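Local coordinates for E3 SUMO-protein ligase SIZ2 (PDB 6U75), which acts as a PIAS-family E3 ligase that promotes the attachment of SUMO to target proteins, which may include septins, at residues N18-Q23 / D127-I132; S56-P61 / A71-Y76; G147-R152 / I233-L238. All blocks are in the same frame, centred on the assembly; numbering follows the deposited sequence.

Contact 1: N18-Q23 / D127-I132; sequences NKKLKQ and DKEYSI
Lys19, Lys20 and Leu21 run antiparallel to Ile132, Ser131 and Tyr130, the short strand axes 4.8 Å apart and their N-to-C directions 155° from each other. Lys19 with Ile132 and Leu21 with Tyr130 are hydrogen-bonded pairs, each exchanging two backbone bonds; the straightest, from Leu21 N to Tyr130 O, spans 2.9 Å with 174° at the hydrogen. Lys20 and Ser131 form the non-hydrogen-bonded pair between them.

Side chains alternate between two unlike faces. On one, stems meet: Leu21 CB lies 4.0 Å from Tyr130 CB, and Lys19 CB 4.2 Å from Ile132 CB. The branched, apolar Leu21 and Ile132 suit this buried side, where Leu21 also touches Thr30 and Ile132 touches Met32. Lys19 can share it because its chain, bent at the second and fourth torsions, carries the ammonium group away to a weak bond with Lys31 O. Tyr130 sets its CG opposite its own carbonyl carbon (chi1 -68°) and sends its ring away from residues 18-23, to meet Phe58.

The other face is polar. Lys20, bent at its second torsion, lays its methylenes across Ser131, with CE 3.5 Å from OG; that buried hydroxyl is hydrogen-bonded to Glu65. Lys20 NZ makes a weak hydrogen bond to Ser59 OG and stands 4.4 Å from Glu129 OE2, beyond a salt bridge, though the opposite charges should still attract. Past the paired residues, Gln23 lies beside the Asp127 carbonyl without a hydrogen bond to it.

This non-local antiparallel pairing belongs to the PINIT domain: strand 130-139 has strand 12-21 as one partner and strand 50-58 as another, and the apolar face packs on strand 28-34 of the domain's second antiparallel sheet.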
loop_
_atom_site.group_PDB
_atom_site.type_symbol
_atom_site.label_atom_id
_atom_site.label_comp_id
_atom_site.label_asym_id
_atom_site.label_seq_id
_atom_site.Cartn_x
_atom_site.Cartn_y
_atom_site.Cartn_z
ATOM N N ASN A 18 -9.057 -21.287 6.360
ATOM C CA ASN A 18 -9.646 -20.832 5.111
ATOM C C ASN A 18 -11.163 -20.912 5.201
ATOM O O ASN A 18 -11.720 -21.678 5.991
ATOM C CB ASN A 18 -9.148 -21.675 3.935
ATOM C CG ASN A 18 -7.638 -21.747 3.869
ATOM O OD1 ASN A 18 -6.994 -20.916 3.230
ATOM N ND2 ASN A 18 -7.062 -22.743 4.536
ATOM N N LYS A 19 -11.837 -20.106 4.382
ATOM C CA LYS A 19 -13.290 -20.169 4.358
ATOM C C LYS A 19 -13.817 -19.528 3.082
ATOM O O LYS A 19 -13.307 -18.501 2.636
ATOM C CB LYS A 19 -13.898 -19.475 5.585
ATOM C CG LYS A 19 -15.355 -19.842 5.850
ATOM C CD LYS A 19 -15.498 -21.299 6.281
ATOM C CE LYS A 19 -16.956 -21.703 6.446
ATOM N NZ LYS A 19 -17.465 -21.447 7.821
ATOM N N LYS A 20 -14.839 -20.146 2.502
ATOM C CA LYS A 20 -15.552 -19.577 1.370
ATOM C C LYS A 20 -16.833 -18.922 1.869
ATOM O O LYS A 20 -17.606 -19.540 2.610
ATOM C CB LYS A 20 -15.875 -20.647 0.326
ATOM C CG LYS A 20 -14.698 -21.049 -0.553
ATOM C CD LYS A 20 -14.178 -19.875 -1.371
ATOM C CE LYS A 20 -13.567 -20.338 -2.684
ATOM N NZ LYS A 20 -14.608 -20.811 -3.641
ATOM N N LEU A 21 -17.043 -17.671 1.477
ATOM C CA LEU A 21 -18.256 -16.931 1.789
ATOM C C LEU A 21 -19.132 -16.900 0.544
ATOM O O LEU A 21 -18.724 -16.361 -0.491
ATOM C CB LEU A 21 -17.930 -15.512 2.251
ATOM C CG LEU A 21 -17.981 -15.250 3.755
ATOM C CD1 LEU A 21 -17.559 -13.822 4.049
ATOM C CD2 LEU A 21 -19.376 -15.521 4.297
ATOM N N LYS A 22 -20.322 -17.480 0.646
ATOM C CA LYS A 22 -21.238 -17.570 -0.480
ATOM C C LYS A 22 -22.218 -16.401 -0.472
ATOM O O LYS A 22 -22.408 -15.720 0.538
ATOM C CB LYS A 22 -21.998 -18.895 -0.446
ATOM C CG LYS A 22 -22.844 -19.113 0.796
ATOM C CD LYS A 22 -23.593 -20.433 0.710
ATOM C CE LYS A 22 -24.498 -20.655 1.911
ATOM N NZ LYS A 22 -25.289 -21.911 1.779
ATOM N N GLN A 23 -22.843 -16.178 -1.627
ATOM C CA GLN A 23 -23.792 -15.082 -1.763
ATOM C C GLN A 23 -24.950 -15.249 -0.788
ATOM O O GLN A 23 -25.415 -16.362 -0.531
ATOM C CB GLN A 23 -24.322 -15.010 -3.195
ATOM C CG GLN A 23 -23.406 -14.277 -4.158
ATOM C CD GLN A 23 -23.998 -14.149 -5.546
ATOM O OE1 GLN A 23 -23.394 -14.571 -6.532
ATOM N NE2 GLN A 23 -25.182 -13.557 -5.633
ATOM N N ASP A 127 -23.034 -9.972 -2.224
ATOM C CA ASP A 127 -23.320 -9.998 -3.653
ATOM C C ASP A 127 -22.370 -10.897 -4.428
ATOM O O ASP A 127 -22.738 -11.402 -5.495
ATOM C CB ASP A 127 -23.247 -8.581 -4.228
ATOM C CG ASP A 127 -24.232 -7.634 -3.572
ATOM O OD1 ASP A 127 -24.865 -8.032 -2.571
ATOM O OD2 ASP A 127 -24.376 -6.494 -4.060
ATOM N N LYS A 128 -21.159 -11.110 -3.917
ATOM C CA LYS A 128 -20.152 -11.921 -4.584
ATOM C C LYS A 128 -19.504 -12.855 -3.573
ATOM O O LYS A 128 -19.468 -12.567 -2.374
ATOM C CB LYS A 128 -19.082 -11.046 -5.251
ATOM C CG LYS A 128 -19.557 -10.352 -6.521
ATOM C CD LYS A 128 -18.563 -9.301 -7.004
ATOM C CE LYS A 128 -17.236 -9.917 -7.423
ATOM N NZ LYS A 128 -16.275 -8.885 -7.905
ATOM N N GLU A 129 -18.997 -13.979 -4.066
ATOM C CA GLU A 129 -18.337 -14.944 -3.201
ATOM C C GLU A 129 -16.945 -14.453 -2.825
ATOM O O GLU A 129 -16.262 -13.795 -3.614
ATOM C CB GLU A 129 -18.246 -16.307 -3.888
ATOM C CG GLU A 129 -19.597 -16.918 -4.216
ATOM C CD GLU A 129 -19.480 -18.268 -4.896
ATOM O OE1 GLU A 129 -20.344 -18.589 -5.738
ATOM O OE2 GLU A 129 -18.519 -19.006 -4.590
ATOM N N TYR A 130 -16.530 -14.776 -1.602
ATOM C CA TYR A 130 -15.252 -14.323 -1.074
ATOM C C TYR A 130 -14.436 -15.506 -0.572
ATOM O O TYR A 130 -14.982 -16.527 -0.152
ATOM C CB TYR A 130 -15.442 -13.312 0.070
ATOM C CG TYR A 130 -16.024 -11.984 -0.365
ATOM C CD1 TYR A 130 -17.396 -11.780 -0.390
ATOM C CD2 TYR A 130 -15.200 -10.935 -0.746
ATOM C CE1 TYR A 130 -17.931 -10.570 -0.787
ATOM C CE2 TYR A 130 -15.726 -9.721 -1.142
ATOM C CZ TYR A 130 -17.091 -9.543 -1.161
ATOM O OH TYR A 130 -17.619 -8.336 -1.555
ATOM N N SER A 131 -13.117 -15.353 -0.633
ATOM C CA SER A 131 -12.170 -16.286 -0.040
ATOM C C SER A 131 -11.511 -15.614 1.156
ATOM O O SER A 131 -11.010 -14.488 1.041
ATOM C CB SER A 131 -11.109 -16.720 -1.053
ATOM O OG SER A 131 -11.676 -17.493 -2.094
ATOM N N ILE A 132 -11.515 -16.306 2.292
ATOM C CA ILE A 132 -10.946 -15.825 3.543
ATOM C C ILE A 132 -9.757 -16.711 3.883
ATOM O O ILE A 132 -9.886 -17.941 3.925
ATOM C CB ILE A 132 -11.987 -15.851 4.677
ATOM C CG1 ILE A 132 -13.183 -14.957 4.337
ATOM C CG2 ILE A 132 -11.353 -15.434 5.995
ATOM C CD1 ILE A 132 -12.871 -13.475 4.318
#

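Contact 2: S56-P61 / A71-Y76; sequences SGFSIP and AIDFPY
A single water is held by both segments: it accepts from Phe58 N at 3.1 Å and donates to Ala71 O at 2.6 Å and to Asp73 OD2 at 3.0 Å. Nearby the backbones join directly, Asp73 N donating a hydrogen bond to Ser56 O at 2.6 Å. Ser56 returns a bond from its side chain, OG donating to Asp73 O at 2.8 Å; the hydroxyl reaches that carbonyl because it sits opposite the backbone N of its own residue (chi1 177°). Serine, small and able to donate, fits this buried spot, since its CB also rests over the centre of the Phe74 ring in a CH-pi contact, 3.4 Å from the centroid. In the PINIT domain these bonds fasten the irregular loop after strand 50-58 across residues 56-58, the two paths 98° apart. Gly57, having no side chain, lets the backbones pass close, its CA making a CA-H...O contact with Ala71 O. Asp73 then lies over Phe58, its CB on the ring face 3.8 Å from the centroid and its carboxylate plane 33° from the ring. That acid is anchored further by OD1, which meets Lys92 in a salt bridge and accepts a hydrogen bond from Gly99 N.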
loop_
_atom_site.group_PDB
_atom_site.type_symbol
_atom_site.label_atom_id
_atom_site.label_comp_id
_atom_site.label_asym_id
_atom_site.label_seq_id
_atom_site.Cartn_x
_atom_site.Cartn_y
_atom_site.Cartn_z
ATOM N N SER A 56 -8.949 -11.244 2.736
ATOM C CA SER A 56 -10.205 -11.520 2.058
ATOM C C SER A 56 -10.078 -11.076 0.611
ATOM O O SER A 56 -9.552 -9.994 0.333
ATOM C CB SER A 56 -11.381 -10.800 2.729
ATOM O OG SER A 56 -12.590 -11.018 2.023
ATOM N N GLY A 57 -10.554 -11.914 -0.309
ATOM C CA GLY A 57 -10.468 -11.600 -1.720
ATOM C C GLY A 57 -11.693 -12.084 -2.468
ATOM O O GLY A 57 -12.433 -12.947 -1.998
ATOM N N PHE A 58 -11.900 -11.504 -3.647
ATOM C CA PHE A 58 -12.974 -11.963 -4.517
ATOM C C PHE A 58 -12.687 -13.383 -4.984
ATOM O O PHE A 58 -11.589 -13.682 -5.464
ATOM C CB PHE A 58 -13.130 -11.032 -5.720
ATOM C CG PHE A 58 -13.835 -9.739 -5.409
ATOM C CD1 PHE A 58 -14.995 -9.725 -4.648
ATOM C CD2 PHE A 58 -13.337 -8.537 -5.882
ATOM C CE1 PHE A 58 -15.641 -8.537 -4.366
ATOM C CE2 PHE A 58 -13.978 -7.347 -5.602
ATOM C CZ PHE A 58 -15.132 -7.346 -4.843
ATOM N N SER A 59 -13.677 -14.260 -4.839
ATOM C CA SER A 59 -13.551 -15.668 -5.209
ATOM C C SER A 59 -14.195 -15.848 -6.580
ATOM O O SER A 59 -15.398 -16.082 -6.698
ATOM C CB SER A 59 -14.199 -16.563 -4.159
ATOM O OG SER A 59 -14.190 -17.919 -4.570
ATOM N N ILE A 60 -13.381 -15.733 -7.624
ATOM C CA ILE A 60 -13.863 -15.898 -8.993
ATOM C C ILE A 60 -14.240 -17.364 -9.180
ATOM O O ILE A 60 -13.380 -18.243 -9.036
ATOM C CB ILE A 60 -12.807 -15.451 -10.017
ATOM C CG1 ILE A 60 -12.404 -13.997 -9.752
ATOM C CG2 ILE A 60 -13.346 -15.612 -11.437
ATOM C CD1 ILE A 60 -11.388 -13.447 -10.728
ATOM N N PRO A 61 -15.494 -17.678 -9.488
ATOM C CA PRO A 61 -15.900 -19.079 -9.616
ATOM C C PRO A 61 -15.610 -19.630 -11.007
ATOM O O PRO A 61 -15.213 -18.911 -11.926
ATOM C CB PRO A 61 -17.408 -19.020 -9.351
ATOM C CG PRO A 61 -17.809 -17.695 -9.896
ATOM C CD PRO A 61 -16.633 -16.764 -9.694
ATOM N N ALA A 71 -6.704 -10.118 -5.097
ATOM C CA ALA A 71 -6.579 -8.769 -4.562
ATOM C C ALA A 71 -7.437 -8.631 -3.311
ATOM O O ALA A 71 -8.523 -9.211 -3.216
ATOM C CB ALA A 71 -6.997 -7.739 -5.610
ATOM N N ILE A 72 -6.948 -7.859 -2.343
ATOM C CA ILE A 72 -7.612 -7.774 -1.045
ATOM C C ILE A 72 -8.961 -7.089 -1.235
ATOM O O ILE A 72 -9.029 -5.905 -1.577
ATOM C CB ILE A 72 -6.750 -7.036 -0.015
ATOM C CG1 ILE A 72 -5.527 -7.886 0.334
ATOM C CG2 ILE A 72 -7.575 -6.718 1.234
ATOM C CD1 ILE A 72 -4.605 -7.269 1.362
ATOM N N ASP A 73 -10.040 -7.833 -1.004
ATOM C CA ASP A 73 -11.396 -7.300 -1.083
ATOM C C ASP A 73 -12.222 -7.931 0.027
ATOM O O ASP A 73 -12.480 -9.139 0.002
ATOM C CB ASP A 73 -12.022 -7.569 -2.450
ATOM C CG ASP A 73 -11.594 -6.561 -3.496
ATOM O OD1 ASP A 73 -11.743 -5.347 -3.246
ATOM O OD2 ASP A 73 -11.102 -6.980 -4.566
ATOM N N PHE A 74 -12.619 -7.122 1.000
ATOM C CA PHE A 74 -13.544 -7.549 2.036
ATOM C C PHE A 74 -14.975 -7.208 1.634
ATOM O O PHE A 74 -15.207 -6.244 0.896
ATOM C CB PHE A 74 -13.219 -6.865 3.361
ATOM C CG PHE A 74 -12.135 -7.540 4.150
ATOM C CD1 PHE A 74 -10.803 -7.253 3.915
ATOM C CD2 PHE A 74 -12.452 -8.453 5.141
ATOM C CE1 PHE A 74 -9.808 -7.870 4.647
ATOM C CE2 PHE A 74 -11.462 -9.073 5.877
ATOM C CZ PHE A 74 -10.138 -8.780 5.630
ATOM N N PRO A 75 -15.960 -7.974 2.098
ATOM C CA PRO A 75 -17.357 -7.585 1.861
ATOM C C PRO A 75 -17.700 -6.337 2.659
ATOM O O PRO A 75 -17.465 -6.274 3.866
ATOM C CB PRO A 75 -18.155 -8.802 2.340
ATOM C CG PRO A 75 -17.261 -9.477 3.322
ATOM C CD PRO A 75 -15.857 -9.238 2.848
ATOM N N TYR A 76 -18.247 -5.332 1.974
ATOM C CA TYR A 76 -18.652 -4.105 2.641
ATOM C C TYR A 76 -20.167 -3.992 2.642
ATOM O O TYR A 76 -20.786 -4.093 1.573
ATOM C CB TYR A 76 -18.046 -2.875 1.959
ATOM C CG TYR A 76 -18.421 -1.583 2.650
ATOM C CD1 TYR A 76 -17.747 -1.165 3.790
ATOM C CD2 TYR A 76 -19.458 -0.791 2.174
ATOM C CE1 TYR A 76 -18.089 0.010 4.432
ATOM C CE2 TYR A 76 -19.808 0.387 2.810
ATOM C CZ TYR A 76 -19.120 0.782 3.938
ATOM O OH TYR A 76 -19.462 1.952 4.576
HETATM O O HOH W 1 -9.991 -9.685 -5.266
#

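Contact 3: G147-R152 / I233-L238; sequences GKILKR and IKFDQL
Arg152 reaches across to the 3-10 turn at 235-237, its NH1 donating to both Phe235 O and Leu238 O at 2.9 Å. Both carbonyls lie near the guanidinium plane, and Leu238 O receives the donor on a lone pair. NH2 makes a salt bridge to Asp236 OD1 at 3.2 Å, while CZ stands over the Phe235 ring, 4.7 Å from its centroid, in a cation-pi contact with the planes steeply inclined at 67°. Arginine suits the place: a long side chain, extended from CG to NE and ending in a flat group with several N-H donors, serves all these partners. A methionine in its place would probably leave the two carbonyls without this donor and Asp236 without its salt-bridge partner. Phe235 O is held in turn by Leu238 N, the bond that closes the turn. Behind the arginine, Ile149 CD1 fills the apolar side, 3.7 Å from both Phe235 CE1 and Leu238 CD1, and Lys148 brings CE to the ring edge. The zinc ion of the SP-RING finger lies about 9 Å from the Leu238 side chain. Helix 142-150 thus packs on residues 233-238, which precede strand 239-240, and helix 211-218 completes the core, Leu215 touching Ile149 and Phe235, and Phe214 touching Leu238.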
loop_
_atom_site.group_PDB
_atom_site.type_symbol
_atom_site.label_atom_id
_atom_site.label_comp_id
_atom_site.label_asym_id
_atom_site.label_seq_id
_atom_site.Cartn_x
_atom_site.Cartn_y
_atom_site.Cartn_z
ATOM N N GLY A 147 14.023 3.562 3.092
ATOM C CA GLY A 147 15.429 3.195 3.041
ATOM C C GLY A 147 15.753 2.367 1.814
ATOM O O GLY A 147 16.779 2.576 1.161
ATOM N N LYS A 148 14.880 1.415 1.484
ATOM C CA LYS A 148 15.062 0.637 0.262
ATOM C C LYS A 148 15.076 1.544 -0.964
ATOM O O LYS A 148 15.931 1.405 -1.847
ATOM C CB LYS A 148 13.960 -0.415 0.128
ATOM C CG LYS A 148 14.119 -1.610 1.053
ATOM C CD LYS A 148 13.094 -2.699 0.757
ATOM C CE LYS A 148 13.316 -3.334 -0.610
ATOM N NZ LYS A 148 12.451 -4.529 -0.825
ATOM N N ILE A 149 14.128 2.479 -1.034
ATOM C CA ILE A 149 14.043 3.374 -2.187
ATOM C C ILE A 149 15.309 4.213 -2.311
ATOM O O ILE A 149 15.828 4.425 -3.414
ATOM C CB ILE A 149 12.789 4.264 -2.083
ATOM C CG1 ILE A 149 11.523 3.418 -2.247
ATOM C CG2 ILE A 149 12.844 5.380 -3.122
ATOM C CD1 ILE A 149 10.241 4.166 -1.947
ATOM N N LEU A 150 15.822 4.706 -1.184
ATOM C CA LEU A 150 17.002 5.563 -1.216
ATOM C C LEU A 150 18.220 4.808 -1.732
ATOM O O LEU A 150 19.063 5.380 -2.432
ATOM C CB LEU A 150 17.274 6.126 0.178
ATOM C CG LEU A 150 16.228 7.111 0.704
ATOM C CD1 LEU A 150 16.498 7.464 2.157
ATOM C CD2 LEU A 150 16.199 8.363 -0.153
ATOM N N LYS A 151 18.330 3.522 -1.397
ATOM C CA LYS A 151 19.474 2.729 -1.829
ATOM C C LYS A 151 19.463 2.447 -3.327
ATOM O O LYS A 151 20.469 1.960 -3.854
ATOM C CB LYS A 151 19.514 1.415 -1.043
ATOM C CG LYS A 151 19.964 1.588 0.405
ATOM C CD LYS A 151 19.737 0.334 1.237
ATOM C CE LYS A 151 20.423 0.435 2.595
ATOM N NZ LYS A 151 20.052 1.676 3.335
ATOM N N ARG A 152 18.372 2.750 -4.019
ATOM C CA ARG A 152 18.283 2.521 -5.450
ATOM C C ARG A 152 19.000 3.623 -6.221
ATOM O O ARG A 152 19.268 4.700 -5.684
ATOM C CB ARG A 152 16.823 2.465 -5.882
ATOM C CG ARG A 152 16.036 1.350 -5.236
ATOM C CD ARG A 152 14.569 1.454 -5.584
ATOM N NE ARG A 152 13.789 0.399 -4.947
ATOM C CZ ARG A 152 12.469 0.285 -5.038
ATOM N NH1 ARG A 152 11.770 1.163 -5.744
ATOM N NH2 ARG A 152 11.849 -0.712 -4.422
ATOM N N ILE A 233 1.192 2.776 -10.567
ATOM C CA ILE A 233 2.611 2.498 -10.418
ATOM C C ILE A 233 2.783 1.396 -9.379
ATOM O O ILE A 233 1.830 0.966 -8.727
ATOM C CB ILE A 233 3.417 3.751 -10.027
ATOM C CG1 ILE A 233 2.849 4.381 -8.753
ATOM C CG2 ILE A 233 3.411 4.757 -11.165
ATOM C CD1 ILE A 233 3.665 5.546 -8.240
ATOM N N LYS A 234 4.023 0.939 -9.236
ATOM C CA LYS A 234 4.362 -0.136 -8.317
ATOM C C LYS A 234 5.562 0.280 -7.479
ATOM O O LYS A 234 6.344 1.154 -7.861
ATOM C CB LYS A 234 4.650 -1.441 -9.071
ATOM C CG LYS A 234 3.429 -1.996 -9.798
ATOM C CD LYS A 234 3.773 -2.542 -11.176
ATOM C CE LYS A 234 4.441 -3.904 -11.097
ATOM N NZ LYS A 234 4.813 -4.410 -12.449
ATOM N N PHE A 235 5.694 -0.367 -6.318
ATOM C CA PHE A 235 6.711 0.036 -5.353
ATOM C C PHE A 235 8.104 0.042 -5.970
ATOM O O PHE A 235 8.897 0.958 -5.722
ATOM C CB PHE A 235 6.669 -0.892 -4.140
ATOM C CG PHE A 235 7.762 -0.636 -3.145
ATOM C CD1 PHE A 235 7.783 0.533 -2.407
ATOM C CD2 PHE A 235 8.767 -1.566 -2.945
ATOM C CE1 PHE A 235 8.787 0.773 -1.493
ATOM C CE2 PHE A 235 9.772 -1.333 -2.031
ATOM C CZ PHE A 235 9.783 -0.161 -1.304
ATOM N N ASP A 236 8.423 -0.969 -6.779
ATOM C CA ASP A 236 9.767 -1.089 -7.332
ATOM C C ASP A 236 10.062 -0.060 -8.416
ATOM O O ASP A 236 11.213 0.034 -8.854
ATOM C CB ASP A 236 9.975 -2.499 -7.887
ATOM C CG ASP A 236 9.932 -3.561 -6.805
ATOM O OD1 ASP A 236 10.382 -3.277 -5.674
ATOM O OD2 ASP A 236 9.445 -4.677 -7.082
ATOM N N GLN A 237 9.067 0.709 -8.856
ATOM C CA GLN A 237 9.301 1.771 -9.827
ATOM C C GLN A 237 9.687 3.093 -9.180
ATOM O O GLN A 237 10.189 3.983 -9.875
ATOM C CB GLN A 237 8.053 1.986 -10.690
ATOM C CG GLN A 237 7.664 0.783 -11.531
ATOM C CD GLN A 237 6.394 1.016 -12.325
ATOM O OE1 GLN A 237 5.952 2.153 -12.492
ATOM N NE2 GLN A 237 5.796 -0.064 -12.814
ATOM N N LEU A 238 9.467 3.241 -7.875
ATOM C CA LEU A 238 9.761 4.496 -7.197
ATOM C C LEU A 238 11.264 4.739 -7.155
ATOM O O LEU A 238 12.034 3.860 -6.758
ATOM C CB LEU A 238 9.194 4.476 -5.779
ATOM C CG LEU A 238 7.682 4.282 -5.662
ATOM C CD1 LEU A 238 7.273 4.127 -4.207
ATOM C CD2 LEU A 238 6.942 5.442 -6.304
#

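From the N terminus, strand 12-21 supplies the first half of contact 1, which waits for its partner until residues 127-132. Within that long excursion strand 50-58 leads into contact 2, which closes a short loop when the chain returns at residues 71-76. Contact 2 is therefore enclosed by contact 1, and the two are also spatial neighbours, their centres about 7 Å apart, because Gly57 O and Ser59 N probably bond to Ser131 N and Glu129 O. Strand 130-139 then leads to helix 142-150, where contact 3 opens, to close at residues 233-238. It follows in series, about 34 Å from contact 1 between centres: contact 1 pairs strands of a PINIT sheet, contact 2 ties a loop to strand 50-58 beside them, and contact 3 joins the following helix to the zinc finger.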